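Local coordinates for protein tubulin binding cofactor C (Leishmania major, PDB 5AJ8) that probably acts as a chaperone in tubulin folding, the piece described here being the C-terminal domain of the cofactor, at residues A[76-88]-A[129-143]. The protein carries 1 engineered substitution. Numbering follows the deposited sequence. Where two conformers were deposited one is given.
Sequences YVWCASTPIIEEC and TARTEQNYVKVDDFQ
Trp78 meets Thr132 and Glu133 where segment 129-143 adds strand 140-141 to the edge of a right-handed parallel beta-helix, the fold of the C-terminal domain of this TBCC family member. Segment 76-88 holds the end of strand 73-79, all of strand 84-86 and the turn between them; strand 140-141 is the outermost strand beside 84-86.

Four direct hydrogen bonds join the segments. Indole NE1 of Trp78 donates to Thr132 OG1 over 3.0 Å, with the acceptor only 8° out of the ring plane. Thr132 OG1 sits between its own backbone N and carbonyl carbon (chi1 56°), where it also bonds Asp128 O, so two partners fix the hydroxyl. Asn135 ND2 reaches Cys79 O at 2.8 Å, tilted from the carbonyl plane. In the parallel pairing of Ile84 with Asp140, Asp140 N donates to Pro83 O and Ile85 N to Asp140 O, the latter at 3.1 Å from above the carbonyl plane.

Water supplements these bonds: one molecule donates to both Val77 O and Glu133 O, and another donates to Ile85 O and accepts from Gln143 N.

CH-pi and apolar contacts add to this. Glu133 CG lies 3.6 Å from the centroid of the Trp78 six-membered ring and 9° off its normal, a CH-pi contact; the carboxylate continues toward the CZ3-CH2 rim, its plane close to parallel with the ring, while Glu133 OE2 forms a salt bridge with Arg97. Helix 116-122 also touches the indole through Val120 and its neighbours. Just before strand 140-141, Val139 CG1 packs on Ile85 CG1. At the far end, Ile84 CG2 comes within 3.5 Å of Phe142 CD1.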
ATOM      1  N   TYR A  76      -3.756  -2.686  -2.092  1.00  9.36           N
ATOM      2  CA  TYR A  76      -3.094  -3.167  -3.305  1.00  9.64           C
ATOM      3  C   TYR A  76      -1.582  -3.073  -3.120  1.00 10.26           C
ATOM      4  O   TYR A  76      -0.988  -1.986  -3.169  1.00 10.84           O
ATOM      5  CB  TYR A  76      -3.563  -2.370  -4.529  1.00 10.00           C
ATOM      6  CG  TYR A  76      -5.059  -2.521  -4.799  1.00  9.59           C
ATOM      7  CD1 TYR A  76      -5.995  -1.695  -4.180  1.00  9.83           C
ATOM      8  CD2 TYR A  76      -5.522  -3.504  -5.638  1.00  9.62           C
ATOM      9  CE1 TYR A  76      -7.368  -1.838  -4.429  1.00 10.29           C
ATOM     10  CE2 TYR A  76      -6.867  -3.662  -5.894  1.00 10.36           C
ATOM     11  CZ  TYR A  76      -7.788  -2.831  -5.287  1.00 11.10           C
ATOM     12  OH  TYR A  76      -9.130  -3.034  -5.553  1.00 12.83           O
ATOM     13  N   VAL A  77      -0.964  -4.223  -2.907  1.00 10.57           N
ATOM     14  CA  VAL A  77       0.283  -4.312  -2.209  1.00 11.74           C
ATOM     15  C   VAL A  77       1.362  -5.095  -2.988  1.00 12.05           C
ATOM     16  O   VAL A  77       1.100  -6.179  -3.523  1.00 12.95           O
ATOM     17  CB  VAL A  77       0.030  -5.005  -0.836  1.00 13.59           C
ATOM     18  CG1 VAL A  77       1.328  -5.337  -0.125  1.00 15.36           C
ATOM     19  CG2 VAL A  77      -0.844  -4.129   0.036  1.00 14.03           C
ATOM     20  N   TRP A  78       2.576  -4.544  -3.011  1.00 11.22           N
ATOM     21  CA  TRP A  78       3.781  -5.293  -3.396  1.00 12.14           C
ATOM     22  C   TRP A  78       4.749  -5.144  -2.227  1.00 11.31           C
ATOM     23  O   TRP A  78       5.322  -4.078  -2.010  1.00 11.10           O
ATOM     24  CB  TRP A  78       4.392  -4.761  -4.696  1.00 12.52           C
ATOM     25  CG  TRP A  78       5.436  -5.692  -5.363  1.00 13.44           C
ATOM     26  CD1 TRP A  78       6.433  -6.410  -4.754  1.00 14.02           C
ATOM     27  CD2 TRP A  78       5.559  -5.957  -6.766  1.00 12.94           C
ATOM     28  NE1 TRP A  78       7.146  -7.119  -5.695  1.00 14.59           N
ATOM     29  CE2 TRP A  78       6.633  -6.850  -6.936  1.00 14.13           C
ATOM     30  CE3 TRP A  78       4.832  -5.553  -7.887  1.00 12.96           C
ATOM     31  CZ2 TRP A  78       7.014  -7.333  -8.198  1.00 14.62           C
ATOM     32  CZ3 TRP A  78       5.198  -6.027  -9.132  1.00 13.64           C
ATOM     33  CH2 TRP A  78       6.272  -6.917  -9.281  1.00 14.27           C
ATOM     34  N   CYS A  79       4.913  -6.217  -1.478  1.00 11.31           N
ATOM     35  CA  CYS A  79       5.697  -6.183  -0.260  1.00 11.34           C
ATOM     36  C   CYS A  79       6.789  -7.227  -0.266  1.00 10.43           C
ATOM     37  O   CYS A  79       6.535  -8.352  -0.631  1.00  9.95           O
ATOM     38  CB  CYS A  79       4.790  -6.455   0.940  1.00 12.12           C
ATOM     39  SG  CYS A  79       5.564  -5.966   2.503  1.00 15.99           S
ATOM     40  N   ALA A  80       7.978  -6.858   0.205  1.00 10.23           N
ATOM     41  CA  ALA A  80       9.100  -7.786   0.312  1.00 11.19           C
ATOM     42  C   ALA A  80       8.861  -8.811   1.399  1.00 11.84           C
ATOM     43  O   ALA A  80       9.512  -9.820   1.414  1.00 11.83           O
ATOM     44  CB  ALA A  80      10.396  -7.054   0.591  1.00 11.58           C
ATOM     45  N   SER A  81       7.948  -8.526   2.333  1.00 11.56           N
ATOM     46  CA  SER A  81       7.628  -9.484   3.390  1.00 12.38           C
ATOM     47  C   SER A  81       6.105  -9.634   3.564  1.00 12.39           C
ATOM     48  O   SER A  81       5.330  -8.916   2.946  1.00 12.94           O
ATOM     49  CB  SER A  81       8.334  -9.098   4.706  1.00 12.36           C
ATOM     50  OG  SER A  81       8.075  -7.744   5.097  1.00 12.59           O
ATOM     51  N   THR A  82       5.679 -10.573   4.390  1.00 12.02           N
ATOM     52  CA  THR A  82       4.258 -10.728   4.681  1.00 12.25           C
ATOM     53  C   THR A  82       3.667  -9.513   5.465  1.00 10.94           C
ATOM     54  O   THR A  82       4.155  -9.161   6.509  1.00 10.87           O
ATOM     55  CB  THR A  82       4.040 -12.054   5.432  1.00 13.35           C
ATOM     56  OG1 THR A  82       4.392 -13.126   4.555  1.00 13.30           O
ATOM     57  CG2 THR A  82       2.597 -12.210   5.855  1.00 13.41           C
ATOM     58  N   PRO A  83       2.644  -8.850   4.924  1.00 10.66           N
ATOM     59  CA  PRO A  83       1.974  -7.785   5.684  1.00 10.40           C
ATOM     60  C   PRO A  83       1.451  -8.274   7.023  1.00 11.06           C
ATOM     61  O   PRO A  83       1.003  -9.429   7.127  1.00 10.67           O
ATOM     62  CB  PRO A  83       0.821  -7.374   4.758  1.00 10.37           C
ATOM     63  CG  PRO A  83       1.310  -7.709   3.379  1.00 10.64           C
ATOM     64  CD  PRO A  83       2.118  -8.960   3.553  1.00 10.76           C
ATOM     65  N   ILE A  84       1.567  -7.434   8.050  1.00 11.71           N
ATOM     66  CA  ILE A  84       1.073  -7.738   9.397  1.00 13.00           C
ATOM     67  C   ILE A  84      -0.137  -6.846   9.679  1.00 12.73           C
ATOM     68  O   ILE A  84      -0.071  -5.632   9.475  1.00 11.22           O
ATOM     69  CB  ILE A  84       2.160  -7.488  10.478  1.00 15.63           C
ATOM     70  CG1 ILE A  84       3.363  -8.417  10.262  1.00 17.67           C
ATOM     71  CG2 ILE A  84       1.599  -7.719  11.869  1.00 18.75           C
ATOM     72  CD1 ILE A  84       4.546  -8.174  11.183  1.00 19.36           C
ATOM     73  N   ILE A  85      -1.219  -7.429  10.181  1.00 12.18           N
ATOM     74  CA  ILE A  85      -2.330  -6.625  10.682  1.00 13.03           C
ATOM     75  C   ILE A  85      -2.579  -6.877  12.160  1.00 13.31           C
ATOM     76  O   ILE A  85      -2.191  -7.914  12.705  1.00 13.10           O
ATOM     77  CB  ILE A  85      -3.625  -6.838   9.882  1.00 13.66           C
ATOM     78  CG1 ILE A  85      -4.107  -8.287   9.938  1.00 14.39           C
ATOM     79  CG2 ILE A  85      -3.420  -6.420   8.443  1.00 12.72           C
ATOM     80  CD1 ILE A  85      -5.480  -8.487   9.321  1.00 15.31           C
ATOM     81  N   GLU A  86      -3.208  -5.897  12.795  0.70 13.35           N
ATOM     82  CA  GLU A  86      -3.476  -5.913  14.220  0.70 14.31           C
ATOM     83  C   GLU A  86      -4.703  -5.057  14.522  0.70 14.50           C
ATOM     84  O   GLU A  86      -4.724  -3.873  14.187  0.70 13.72           O
ATOM     85  CB  GLU A  86      -2.284  -5.352  14.989  0.70 15.07           C
ATOM     86  CG  GLU A  86      -2.446  -5.436  16.491  0.70 16.38           C
ATOM     87  CD  GLU A  86      -1.336  -4.757  17.277  0.70 17.87           C
ATOM     88  OE1 GLU A  86      -0.400  -4.178  16.664  0.70 18.57           O
ATOM     89  OE2 GLU A  86      -1.407  -4.819  18.532  0.70 19.12           O
ATOM     90  N   GLU A  87      -5.717  -5.649  15.154  1.00 15.19           N
ATOM     91  CA  GLU A  87      -6.981  -4.945  15.398  1.00 16.30           C
ATOM     92  C   GLU A  87      -7.548  -4.341  14.088  1.00 15.28           C
ATOM     93  O   GLU A  87      -7.938  -3.174  14.049  1.00 16.07           O
ATOM     94  CB  GLU A  87      -6.788  -3.885  16.493  1.00 19.01           C
ATOM     95  CG  GLU A  87      -6.684  -4.503  17.892  1.00 25.24           C
ATOM     96  CD  GLU A  87      -5.982  -3.625  18.927  1.00 33.73           C
ATOM     97  OE1 GLU A  87      -5.742  -2.422  18.686  1.00 46.74           O
ATOM     98  OE2 GLU A  87      -5.637  -4.154  20.005  1.00 44.10           O
ATOM     99  N   CYS A  88      -7.542  -5.146  13.018  1.00 13.94           N
ATOM    100  CA  CYS A  88      -8.081  -4.750  11.719  1.00 13.45           C
ATOM    101  C   CYS A  88      -9.229  -5.665  11.352  1.00 13.85           C
ATOM    102  O   CYS A  88      -9.323  -6.791  11.839  1.00 13.25           O
ATOM    103  CB  CYS A  88      -7.011  -4.790  10.632  1.00 11.86           C
ATOM    104  SG  CYS A  88      -5.674  -3.605  10.828  1.00 12.01           S
ATOM    105  N   THR A 129      11.955  -9.329  -7.279  1.00 18.75           N
ATOM    106  CA  THR A 129      10.600  -8.982  -7.663  1.00 18.58           C
ATOM    107  C   THR A 129       9.718 -10.225  -7.944  1.00 19.63           C
ATOM    108  O   THR A 129       8.532 -10.226  -7.585  1.00 18.28           O
ATOM    109  CB  THR A 129      10.591  -8.003  -8.852  1.00 17.80           C
ATOM    110  OG1 THR A 129      11.365  -8.542  -9.916  1.00 19.30           O
ATOM    111  CG2 THR A 129      11.184  -6.633  -8.458  1.00 17.15           C
ATOM    112  N   ALA A 130      10.286 -11.263  -8.560  1.00 21.32           N
ATOM    113  CA  ALA A 130       9.547 -12.517  -8.860  1.00 24.99           C
ATOM    114  C   ALA A 130       8.978 -13.197  -7.608  1.00 25.72           C
ATOM    115  O   ALA A 130       7.805 -13.581  -7.575  1.00 26.93           O
ATOM    116  CB  ALA A 130      10.442 -13.501  -9.597  1.00 26.43           C
ATOM    117  N   ARG A 131       9.820 -13.322  -6.592  1.00 26.01           N
ATOM    118  CA  ARG A 131       9.486 -13.979  -5.327  1.00 28.14           C
ATOM    119  C   ARG A 131       8.536 -13.179  -4.441  1.00 24.09           C
ATOM    120  O   ARG A 131       7.816 -13.764  -3.646  1.00 25.02           O
ATOM    121  CB  ARG A 131      10.790 -14.204  -4.552  1.00 32.82           C
ATOM    122  CG  ARG A 131      10.744 -15.187  -3.385  1.00 40.34           C
ATOM    123  CD  ARG A 131      11.788 -14.860  -2.337  1.00 48.08           C
ATOM    124  NE  ARG A 131      11.556 -13.586  -1.623  1.00 56.39           N
ATOM    125  CZ  ARG A 131      12.498 -12.685  -1.296  1.00 60.41           C
ATOM    126  NH1 ARG A 131      13.780 -12.883  -1.610  1.00 67.60           N
ATOM    127  NH2 ARG A 131      12.161 -11.569  -0.640  1.00 56.46           N
ATOM    128  N   THR A 132       8.596 -11.850  -4.521  1.00 18.58           N
ATOM    129  CA  THR A 132       7.800 -10.970  -3.665  1.00 16.62           C
ATOM    130  C   THR A 132       6.437 -10.515  -4.198  1.00 14.54           C
ATOM    131  O   THR A 132       5.582 -10.122  -3.400  1.00 12.86           O
ATOM    132  CB  THR A 132       8.623  -9.735  -3.246  1.00 15.58           C
ATOM    133  OG1 THR A 132       9.110  -9.049  -4.413  1.00 14.51           O
ATOM    134  CG2 THR A 132       9.806 -10.175  -2.338  1.00 16.03           C
ATOM    135  N   GLU A 133       6.228 -10.539  -5.513  1.00 14.06           N
ATOM    136  CA  GLU A 133       4.995  -9.939  -6.067  1.00 14.33           C
ATOM    137  C   GLU A 133       3.730 -10.487  -5.408  1.00 13.91           C
ATOM    138  O   GLU A 133       2.781  -9.741  -5.168  1.00 12.36           O
ATOM    139  CB  GLU A 133       4.889 -10.068  -7.600  1.00 15.10           C
ATOM    140  CG  GLU A 133       3.669  -9.308  -8.155  1.00 16.12           C
ATOM    141  CD  GLU A 133       3.642  -9.171  -9.673  1.00 17.23           C
ATOM    142  OE1 GLU A 133       4.394  -9.898 -10.341  1.00 19.25           O
ATOM    143  OE2 GLU A 133       2.862  -8.332 -10.193  1.00 17.37           O
ATOM    144  N   GLN A 134       3.750 -11.792  -5.128  1.00 15.18           N
ATOM    145  CA  GLN A 134       2.593 -12.519  -4.605  1.00 16.70           C
ATOM    146  C   GLN A 134       2.511 -12.586  -3.073  1.00 15.86           C
ATOM    147  O   GLN A 134       1.683 -13.304  -2.546  1.00 16.31           O
ATOM    148  CB  GLN A 134       2.506 -13.925  -5.257  1.00 18.94           C
ATOM    149  CG  GLN A 134       2.309 -13.863  -6.800  1.00 19.76           C
ATOM    150  CD  GLN A 134       1.050 -13.071  -7.236  1.00 21.02           C
ATOM    151  OE1 GLN A 134       1.115 -12.085  -7.998  1.00 19.43           O
ATOM    152  NE2 GLN A 134      -0.102 -13.495  -6.726  1.00 21.45           N
ATOM    153  N   ASN A 135       3.324 -11.809  -2.360  1.00 15.08           N
ATOM    154  CA  ASN A 135       3.212 -11.742  -0.899  1.00 15.34           C
ATOM    155  C   ASN A 135       1.886 -11.168  -0.402  1.00 15.28           C
ATOM    156  O   ASN A 135       1.492 -11.423   0.728  1.00 15.75           O
ATOM    157  CB  ASN A 135       4.375 -10.956  -0.286  1.00 15.05           C
ATOM    158  CG  ASN A 135       5.685 -11.740  -0.301  1.00 17.02           C
ATOM    159  OD1 ASN A 135       5.686 -12.964  -0.456  1.00 18.57           O
ATOM    160  ND2 ASN A 135       6.794 -11.045  -0.133  1.00 16.91           N
ATOM    161  N   TYR A 136       1.173 -10.442  -1.247  1.00 14.98           N
ATOM    162  CA  TYR A 136      -0.127  -9.899  -0.837  1.00 15.08           C
ATOM    163  C   TYR A 136      -1.202 -10.964  -0.532  1.00 15.00           C
ATOM    164  O   TYR A 136      -2.191 -10.644   0.104  1.00 14.80           O
ATOM    165  CB  TYR A 136      -0.657  -8.903  -1.879  1.00 14.55           C
ATOM    166  CG  TYR A 136      -1.156  -9.546  -3.120  1.00 14.62           C
ATOM    167  CD1 TYR A 136      -0.299  -9.791  -4.177  1.00 14.89           C
ATOM    168  CD2 TYR A 136      -2.483  -9.915  -3.259  1.00 15.31           C
ATOM    169  CE1 TYR A 136      -0.739 -10.394  -5.323  1.00 14.65           C
ATOM    170  CE2 TYR A 136      -2.924 -10.524  -4.423  1.00 15.37           C
ATOM    171  CZ  TYR A 136      -2.035 -10.748  -5.443  1.00 14.81           C
ATOM    172  OH  TYR A 136      -2.446 -11.351  -6.595  1.00 16.26           O
ATOM    173  N   VAL A 137      -1.053 -12.196  -1.022  1.00 15.91           N
ATOM    174  CA  VAL A 137      -2.065 -13.226  -0.760  1.00 16.92           C
ATOM    175  C   VAL A 137      -1.885 -13.842   0.630  1.00 17.74           C
ATOM    176  O   VAL A 137      -2.736 -14.553   1.075  1.00 16.97           O
ATOM    177  CB  VAL A 137      -2.137 -14.354  -1.830  1.00 18.49           C
ATOM    178  CG1 VAL A 137      -2.300 -13.768  -3.228  1.00 20.00           C
ATOM    179  CG2 VAL A 137      -0.925 -15.283  -1.758  1.00 18.87           C
ATOM    180  N   LYS A 138      -0.773 -13.561   1.303  1.00 20.38           N
ATOM    181  CA  LYS A 138      -0.559 -14.072   2.643  1.00 20.86           C
ATOM    182  C   LYS A 138      -0.441 -12.887   3.609  1.00 18.79           C
ATOM    183  O   LYS A 138       0.318 -11.967   3.378  1.00 25.47           O
ATOM    184  CB  LYS A 138       0.636 -15.016   2.716  1.00 23.63           C
ATOM    185  CG  LYS A 138       0.945 -15.483   4.137  1.00 29.12           C
ATOM    186  CD  LYS A 138       1.705 -16.800   4.161  1.00 34.25           C
ATOM    187  CE  LYS A 138       1.479 -17.583   5.450  1.00 41.33           C
ATOM    188  NZ  LYS A 138       2.581 -17.447   6.448  1.00 44.44           N
ATOM    189  N   VAL A 139      -1.267 -12.888   4.644  1.00 15.79           N
ATOM    190  CA  VAL A 139      -1.326 -11.780   5.598  1.00 14.68           C
ATOM    191  C   VAL A 139      -1.188 -12.373   6.982  1.00 13.30           C
ATOM    192  O   VAL A 139      -1.682 -13.468   7.243  1.00 14.91           O
ATOM    193  CB  VAL A 139      -2.642 -10.979   5.446  1.00 14.19           C
ATOM    194  CG1 VAL A 139      -2.821  -9.974   6.574  1.00 14.19           C
ATOM    195  CG2 VAL A 139      -2.677 -10.287   4.083  1.00 14.34           C
ATOM    196  N   ASP A 140      -0.478 -11.670   7.849  1.00 12.30           N
ATOM    197  CA  ASP A 140      -0.103 -12.172   9.175  1.00 12.46           C
ATOM    198  C   ASP A 140      -0.955 -11.464  10.209  1.00 12.19           C
ATOM    199  O   ASP A 140      -0.591 -10.418  10.721  1.00 11.45           O
ATOM    200  CB  ASP A 140       1.398 -11.911   9.405  1.00 12.11           C
ATOM    201  CG  ASP A 140       1.922 -12.371  10.783  1.00 13.08           C
ATOM    202  OD1 ASP A 140       1.200 -13.041  11.556  1.00 12.70           O
ATOM    203  OD2 ASP A 140       3.131 -12.082  11.050  1.00 13.00           O
ATOM    204  N   ASP A 141      -2.108 -12.049  10.511  1.00 13.27           N
ATOM    205  CA  ASP A 141      -3.010 -11.500  11.501  1.00 13.94           C
ATOM    206  C   ASP A 141      -2.617 -12.220  12.795  1.00 14.23           C
ATOM    207  O   ASP A 141      -3.277 -13.143  13.234  1.00 13.86           O
ATOM    208  CB  ASP A 141      -4.447 -11.752  11.083  1.00 14.80           C
ATOM    209  CG  ASP A 141      -5.460 -11.198  12.063  1.00 16.47           C
ATOM    210  OD1 ASP A 141      -5.061 -10.505  13.031  1.00 17.27           O
ATOM    211  OD2 ASP A 141      -6.668 -11.445  11.842  1.00 17.26           O
ATOM    212  N   PHE A 142      -1.504 -11.779  13.365  1.00 15.20           N
ATOM    213  CA  PHE A 142      -0.772 -12.556  14.386  1.00 16.42           C
ATOM    214  C   PHE A 142      -1.517 -12.715  15.717  1.00 17.15           C
ATOM    215  O   PHE A 142      -1.280 -13.675  16.420  1.00 18.17           O
ATOM    216  CB  PHE A 142       0.618 -11.973  14.624  1.00 16.50           C
ATOM    217  CG  PHE A 142       0.622 -10.655  15.357  1.00 17.19           C
ATOM    218  CD1 PHE A 142       0.519  -9.459  14.666  1.00 17.08           C
ATOM    219  CD2 PHE A 142       0.781 -10.614  16.733  1.00 17.34           C
ATOM    220  CE1 PHE A 142       0.536  -8.247  15.335  1.00 17.36           C
ATOM    221  CE2 PHE A 142       0.783  -9.412  17.409  1.00 17.98           C
ATOM    222  CZ  PHE A 142       0.662  -8.224  16.711  1.00 17.94           C
ATOM    223  N   GLN A 143      -2.449 -11.822  16.043  1.00 17.91           N
ATOM    224  CA  GLN A 143      -3.260 -12.001  17.261  1.00 20.94           C
ATOM    225  C   GLN A 143      -4.392 -13.012  17.077  1.00 21.30           C
ATOM    226  O   GLN A 143      -4.956 -13.474  18.062  1.00 21.72           O
ATOM    227  CB  GLN A 143      -3.821 -10.672  17.745  1.00 23.89           C
ATOM    228  CG  GLN A 143      -2.718  -9.694  18.096  1.00 27.91           C
ATOM    229  CD  GLN A 143      -3.224  -8.413  18.713  1.00 32.99           C
ATOM    230  OE1 GLN A 143      -4.307  -7.929  18.384  1.00 36.92           O
ATOM    231  NE2 GLN A 143      -2.435  -7.850  19.614  1.00 34.26           N
TER
HETATM  232  O   HOH W   1       1.880  -7.106  -5.942  1.00  9.79           O
HETATM  233  O   HOH W   2       3.420  -8.378  -2.518  1.00  9.53           O
HETATM  234  O   HOH W   3       4.554 -15.468   6.210  1.00 13.97           O
HETATM  235  O   HOH W   4      -3.572  -9.472  14.674  1.00 11.22           O
HETATM  236  O   HOH W   5      -5.993  -8.347  16.256  1.00 18.40           O
HETATM  237  O   HOH W   6      -6.588  -8.005  12.950  1.00 19.71           O